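Local atomic coordinates of hypothetical protein SA2161 (Staphylococcus aureus, PDB entry 1Y7R), a protein that is of unknown function but is probably a GNAT-type acetyltransferase that transfers an acetyl group from acetyl-coenzyme A to an unidentified acceptor. Residues A16-A21 and I66-V71; F40-Y45 and S82-H87. The protein carries 4 engineered substitutions. All blocks are in the same frame, centred on the assembly; numbering follows the deposited sequence. Where two conformers were deposited one is given.

Interaction 1 of 2, residues A16-A21 and I66-V71; sequences ALRINA and IVDIAV
Arg18 and Asp68 make the polar half of this contact, a salt bridge in which two guanidinium nitrogens converge on a single carboxylate oxygen. NH2 of Arg18 meets OD1 of Asp68 at 2.7 Å, nearly along the C-O axis with an N-H...O angle of 153°, while NE of Arg18 reaches the same OD1 on the syn side but tilted out of the carboxylate plane, at 3.1 Å and less straight. Both bonds lie close to the guanidinium plane, yet the carboxylate stands 83° from it, so this is a side-on, one-oxygen grip and not a flat two-oxygen pairing. Arg18 and Arg55 take different oxygens of the Asp68 carboxylate, and the hydroxyl of Tyr14 shares OD2 with Arg55, which fixes the orientation of the group. A long, flexible arginine suits the reach from helix to strand, and NH1 of Arg18 is tied to the carbonyl of Ser24.

The apolar half lies beside it, nearer the end of the helix. Leu17, its CG anti to the backbone N (chi1 179°), lays CG 3.8 Å from CB of Ala70 and CD2 3.6 Å from O of Ala70. Ala21 CB lies 4.0 Å from Ala70 CB and 3.2 Å from Val71 O. Small alanines on both sides let the end of the helix come down onto the strand.

Asp68 has left-handed backbone angles, and the pairing with strand 49-58 slips by one residue between Val67-Arg55 and Ala70-Met53, consistent with the beta bulge of the fourth GNAT strand. Helix 11-20 thus crosses strand 63-71 on one sheet face, where Leu17 also meets Leu50 and Met53 of strand 49-58; Ile66, Ile69 and Val71 instead touch helix 80-95, and Val67 packs on Val63 of the second subunit.

Interaction 2 of 2, residues F40-Y45 and S82-H87; sequences FTVTLY and SLIMEH. With PO4 (phosphate ion), chain C.
Strand 40-45 runs roughly antiparallel to helix 82-87, at 149° with the segment axes 8.7 Å apart, and the backbones draw nearest at Val42 and Ile84. Alternate strand residues, Phe40, Val42 and Leu44, turn their side chains toward the helix. Leu44 divides its two methyls: CD1 lies 3.7 Å from CG1 of Ile84, and CD2 sits 3.8 Å from CD2 of Leu83. In the modelled conformer of Val42, one of two, chi1 of 48° sets CG1 between the backbone N and the carbonyl carbon and CG2 anti to N, spreading the methyls to Ile84 CG2 (3.6 Å from CG1) and His87 CB. Ile84 thus serves both strand residues, its CG1 branch against Leu44 and its CG2 branch against Val42, which suits a beta-branched residue. Phe40 brings CZ to 3.6 Å from the carbonyl O of His87, its ring also stacked on Tyr91 and meeting Tyr6 edge-to-face.

At the other end Ser82 holds a phosphate ion, N to O3 at 3.1 Å and OG to O2 at 2.8 Å. The ion, probably from the crystallisation liquor, lies near the N-terminus of helix 80-95 and may mark where GNAT enzymes bind the coenzyme A pyrophosphate. Between strand 40-45 and this helix segment the contact is apolar packing, which fixes no direction, while His87 ND1 is hydrogen-bonded to the hydroxyl of Tyr6.

Along the chain the segments alternate, 16-21, 40-45, 66-71, then 82-87, so the two interactions interlock, with centres about 11 Å apart. Both rest on the same mixed sheet, in which strand 49-58 lies between strands 40-46 and 63-71. Helix 11-20 packs on one face through interaction 1 and helix 80-95 on the other through interaction 2. They meet where strand 63-71 leads on to helix 80-95: Val71 CG2 approaches Ile84 CD1 to 3.6 Å, and Ile69 CD1 reaches Ile84 CG2 at 3.9 Å. Together they show the layered alpha-beta-alpha core of a GNAT fold, whose bulged strand and following helix probably frame the coenzyme site.

Interaction 1 of 2, residues A16-A21 and I66-V71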
loop_
_atom_site.group_PDB
_atom_site.type_symbol
_atom_site.label_atom_id
_atom_site.label_comp_id
_atom_site.label_asym_id
_atom_site.label_seq_id
_atom_site.Cartn_x
_atom_site.Cartn_y
_atom_site.Cartn_z
ATOM N N ALA A 16 -7.885 2.064 -19.925
ATOM C CA ALA A 16 -7.727 3.152 -20.885
ATOM C C ALA A 16 -7.166 4.401 -20.236
ATOM O O ALA A 16 -6.313 5.104 -20.817
ATOM C CB ALA A 16 -9.052 3.480 -21.568
ATOM N N LEU A 17 -7.618 4.665 -19.021
ATOM C CA LEU A 17 -7.121 5.829 -18.309
ATOM C C LEU A 17 -5.655 5.679 -17.942
ATOM O O LEU A 17 -4.873 6.615 -18.142
ATOM C CB LEU A 17 -7.996 6.158 -17.112
ATOM C CG LEU A 17 -7.540 7.344 -16.282
ATOM C CD1 LEU A 17 -7.461 8.626 -17.136
ATOM C CD2 LEU A 17 -8.519 7.498 -15.109
ATOM N N ARG A 18 -5.265 4.516 -17.423
ATOM C CA ARG A 18 -3.849 4.214 -17.185
ATOM C C ARG A 18 -2.980 4.492 -18.418
ATOM O O ARG A 18 -1.999 5.211 -18.353
ATOM C CB ARG A 18 -3.688 2.734 -16.796
ATOM C CG ARG A 18 -3.854 2.444 -15.325
ATOM C CD ARG A 18 -2.797 1.346 -14.940
ATOM N NE ARG A 18 -2.406 1.435 -13.551
ATOM C CZ ARG A 18 -1.175 1.476 -13.069
ATOM N NH1 ARG A 18 -0.091 1.367 -13.841
ATOM N NH2 ARG A 18 -1.041 1.588 -11.769
ATOM N N ILE A 19 -3.342 3.908 -19.553
ATOM C CA ILE A 19 -2.530 4.096 -20.761
ATOM C C ILE A 19 -2.449 5.566 -21.190
ATOM O O ILE A 19 -1.355 6.115 -21.528
ATOM C CB ILE A 19 -3.069 3.182 -21.882
ATOM C CG1 ILE A 19 -2.656 1.745 -21.542
ATOM C CG2 ILE A 19 -2.547 3.605 -23.272
ATOM C CD1 ILE A 19 -3.501 0.709 -22.251
ATOM N N ASN A 20 -3.591 6.217 -21.175
ATOM C CA ASN A 20 -3.643 7.593 -21.642
ATOM C C ASN A 20 -3.163 8.625 -20.648
ATOM O O ASN A 20 -3.004 9.798 -21.016
ATOM C CB ASN A 20 -5.021 7.906 -22.165
ATOM C CG ASN A 20 -5.241 7.266 -23.500
ATOM O OD1 ASN A 20 -4.732 7.759 -24.505
ATOM N ND2 ASN A 20 -5.897 6.124 -23.519
ATOM N N ALA A 21 -2.903 8.177 -19.421
ATOM C CA ALA A 21 -2.167 8.980 -18.440
ATOM C C ALA A 21 -0.654 8.752 -18.530
ATOM O O ALA A 21 0.099 9.371 -17.778
ATOM C CB ALA A 21 -2.660 8.674 -17.023
ATOM N N ILE A 66 -2.162 5.156 -1.279
ATOM C CA ILE A 66 -2.837 5.814 -2.388
ATOM C C ILE A 66 -2.179 5.300 -3.660
ATOM O O ILE A 66 -0.931 5.299 -3.765
ATOM C CB ILE A 66 -2.696 7.342 -2.282
ATOM C CG1 ILE A 66 -3.356 7.808 -0.983
ATOM C CG2 ILE A 66 -3.291 8.045 -3.506
ATOM C CD1 ILE A 66 -3.071 9.236 -0.638
ATOM N N VAL A 67 -3.014 4.854 -4.599
ATOM C CA VAL A 67 -2.539 4.183 -5.814
ATOM C C VAL A 67 -3.348 4.657 -7.015
ATOM O O VAL A 67 -4.422 5.214 -6.828
ATOM C CB VAL A 67 -2.620 2.621 -5.706
ATOM C CG1 VAL A 67 -1.719 2.085 -4.575
ATOM C CG2 VAL A 67 -4.102 2.093 -5.564
ATOM N N ASP A 68 -2.832 4.448 -8.227
ATOM C CA ASP A 68 -3.605 4.700 -9.457
ATOM C C ASP A 68 -4.076 6.134 -9.589
ATOM O O ASP A 68 -5.211 6.387 -10.029
ATOM C CB ASP A 68 -4.807 3.748 -9.533
ATOM C CG ASP A 68 -4.409 2.361 -9.968
ATOM O OD1 ASP A 68 -3.446 2.253 -10.749
ATOM O OD2 ASP A 68 -5.014 1.379 -9.534
ATOM N N ILE A 69 -3.219 7.102 -9.228
ATOM C CA ILE A 69 -3.556 8.511 -9.491
ATOM C C ILE A 69 -3.282 8.757 -10.968
ATOM O O ILE A 69 -2.122 8.926 -11.381
ATOM C CB ILE A 69 -2.740 9.472 -8.597
ATOM C CG1 ILE A 69 -2.968 9.096 -7.125
ATOM C CG2 ILE A 69 -3.137 10.958 -8.857
ATOM C CD1 ILE A 69 -4.357 9.266 -6.651
ATOM N N ALA A 70 -4.348 8.781 -11.764
ATOM C CA ALA A 70 -4.199 8.789 -13.214
ATOM C C ALA A 70 -5.063 9.900 -13.760
ATOM O O ALA A 70 -6.281 9.888 -13.550
ATOM C CB ALA A 70 -4.675 7.466 -13.788
ATOM N N VAL A 71 -4.453 10.830 -14.484
ATOM C CA VAL A 71 -5.206 11.899 -15.155
ATOM C C VAL A 71 -4.772 11.850 -16.624
ATOM O O VAL A 71 -3.576 11.780 -16.899
ATOM C CB VAL A 71 -4.869 13.294 -14.515
ATOM C CG1 VAL A 71 -5.411 14.451 -15.359
ATOM C CG2 VAL A 71 -5.334 13.354 -13.010
#

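Interaction 2 of 2, residues F40-Y45 and S82-H87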
loop_
_atom_site.group_PDB
_atom_site.type_symbol
_atom_site.label_atom_id
_atom_site.label_comp_id
_atom_site.label_asym_id
_atom_site.label_seq_id
_atom_site.Cartn_x
_atom_site.Cartn_y
_atom_site.Cartn_z
ATOM N N PHE A 40 -11.593 2.894 -1.436
ATOM C CA PHE A 40 -12.204 4.113 -1.935
ATOM C C PHE A 40 -11.687 4.387 -3.336
ATOM O O PHE A 40 -10.495 4.196 -3.615
ATOM C CB PHE A 40 -11.820 5.269 -0.996
ATOM C CG PHE A 40 -12.260 6.628 -1.463
ATOM C CD1 PHE A 40 -13.565 7.070 -1.213
ATOM C CD2 PHE A 40 -11.350 7.480 -2.119
ATOM C CE1 PHE A 40 -13.982 8.363 -1.620
ATOM C CE2 PHE A 40 -11.769 8.771 -2.533
ATOM C CZ PHE A 40 -13.095 9.202 -2.267
ATOM N N THR A 41 -12.586 4.838 -4.214
ATOM C CA THR A 41 -12.227 5.183 -5.594
ATOM C C THR A 41 -12.928 6.465 -5.960
ATOM O O THR A 41 -14.136 6.580 -5.741
ATOM C CB THR A 41 -12.669 4.081 -6.606
ATOM O OG1 THR A 41 -12.101 2.812 -6.232
ATOM C CG2 THR A 41 -12.179 4.408 -8.012
ATOM N N VAL A 42 -12.193 7.421 -6.520
ATOM C CA VAL A 42 -12.811 8.651 -7.062
ATOM C C VAL A 42 -12.541 8.702 -8.551
ATOM O O VAL A 42 -11.444 8.382 -9.003
ATOM C CB VAL A 42 -12.135 9.997 -6.489
ATOM C CG1 VAL A 42 -10.604 10.021 -6.537
ATOM C CG2 VAL A 42 -12.765 11.283 -7.131
ATOM N N THR A 43 -13.557 9.085 -9.311
ATOM C CA THR A 43 -13.468 9.215 -10.763
ATOM C C THR A 43 -14.055 10.558 -11.188
ATOM O O THR A 43 -15.014 11.060 -10.576
ATOM C CB THR A 43 -14.183 8.059 -11.517
ATOM O OG1 THR A 43 -15.425 7.752 -10.864
ATOM C CG2 THR A 43 -13.264 6.777 -11.541
ATOM N N LEU A 44 -13.420 11.153 -12.194
ATOM C CA LEU A 44 -13.814 12.446 -12.759
ATOM C C LEU A 44 -14.194 12.245 -14.207
ATOM O O LEU A 44 -13.457 11.610 -14.977
ATOM C CB LEU A 44 -12.647 13.423 -12.721
ATOM C CG LEU A 44 -12.008 13.674 -11.350
ATOM C CD1 LEU A 44 -10.868 14.662 -11.553
ATOM C CD2 LEU A 44 -12.944 14.212 -10.316
ATOM N N TYR A 45 -15.318 12.828 -14.586
ATOM C CA TYR A 45 -15.814 12.694 -15.951
ATOM C C TYR A 45 -16.052 14.080 -16.570
ATOM O O TYR A 45 -16.603 14.979 -15.903
ATOM C CB TYR A 45 -17.127 11.918 -15.989
ATOM C CG TYR A 45 -17.040 10.464 -15.630
ATOM C CD1 TYR A 45 -16.790 9.507 -16.615
ATOM C CD2 TYR A 45 -17.262 10.025 -14.330
ATOM C CE1 TYR A 45 -16.722 8.161 -16.315
ATOM C CE2 TYR A 45 -17.205 8.660 -14.016
ATOM C CZ TYR A 45 -16.941 7.736 -15.015
ATOM O OH TYR A 45 -16.867 6.379 -14.696
ATOM N N SER A 82 -5.163 17.440 -8.366
ATOM C CA SER A 82 -5.442 18.026 -7.062
ATOM C C SER A 82 -6.871 17.724 -6.658
ATOM O O SER A 82 -7.123 17.411 -5.504
ATOM C CB SER A 82 -5.226 19.545 -7.058
ATOM O OG SER A 82 -3.862 19.853 -6.763
ATOM N N LEU A 83 -7.800 17.786 -7.613
ATOM C CA LEU A 83 -9.201 17.448 -7.322
ATOM C C LEU A 83 -9.362 15.999 -6.800
ATOM O O LEU A 83 -10.013 15.748 -5.765
ATOM C CB LEU A 83 -10.064 17.723 -8.569
ATOM C CG LEU A 83 -11.584 17.568 -8.305
ATOM C CD1 LEU A 83 -12.108 18.461 -7.181
ATOM C CD2 LEU A 83 -12.300 17.903 -9.563
ATOM N N ILE A 84 -8.719 15.065 -7.495
ATOM C CA ILE A 84 -8.646 13.662 -7.059
ATOM C C ILE A 84 -8.101 13.557 -5.620
ATOM O O ILE A 84 -8.711 12.935 -4.738
ATOM C CB ILE A 84 -7.817 12.857 -8.065
ATOM C CG1 ILE A 84 -8.644 12.675 -9.347
ATOM C CG2 ILE A 84 -7.401 11.492 -7.481
ATOM C CD1 ILE A 84 -7.832 12.321 -10.593
HETATM N N MSE A 85 -6.981 14.216 -5.378
HETATM C CA MSE A 85 -6.339 14.143 -4.062
HETATM C C MSE A 85 -7.220 14.758 -2.982
HETATM O O MSE A 85 -7.256 14.233 -1.885
HETATM C CB MSE A 85 -4.962 14.816 -4.086
HETATM C CG MSE A 85 -3.862 14.030 -4.761
HETATM SE SE MSE A 85 -3.567 12.258 -3.877
HETATM C CE MSE A 85 -2.833 12.909 -2.179
ATOM N N GLU A 86 -7.933 15.856 -3.274
ATOM C CA GLU A 86 -8.828 16.444 -2.289
ATOM C C GLU A 86 -9.880 15.421 -1.856
ATOM O O GLU A 86 -10.182 15.277 -0.669
ATOM C CB GLU A 86 -9.508 17.714 -2.846
ATOM C CG GLU A 86 -8.561 18.913 -2.963
ATOM C CD GLU A 86 -8.263 19.574 -1.588
ATOM O OE1 GLU A 86 -8.498 18.929 -0.539
ATOM O OE2 GLU A 86 -7.816 20.746 -1.564
ATOM N N HIS A 87 -10.439 14.689 -2.811
ATOM C CA HIS A 87 -11.451 13.669 -2.450
ATOM C C HIS A 87 -10.846 12.473 -1.704
ATOM O O HIS A 87 -11.412 11.994 -0.696
ATOM C CB HIS A 87 -12.241 13.282 -3.692
ATOM C CG HIS A 87 -13.198 14.351 -4.121
ATOM N ND1 HIS A 87 -14.493 14.417 -3.646
ATOM C CD2 HIS A 87 -13.025 15.449 -4.896
ATOM C CE1 HIS A 87 -15.095 15.475 -4.163
ATOM N NE2 HIS A 87 -14.227 16.123 -4.922
HETATM P P PO4 C . -2.379 19.928 -10.258
HETATM O O1 PO4 C . -1.212 18.959 -10.130
HETATM O O2 PO4 C . -2.533 20.783 -9.026
HETATM O O3 PO4 C . -3.606 19.057 -10.449
HETATM O O4 PO4 C . -2.294 20.806 -11.489
#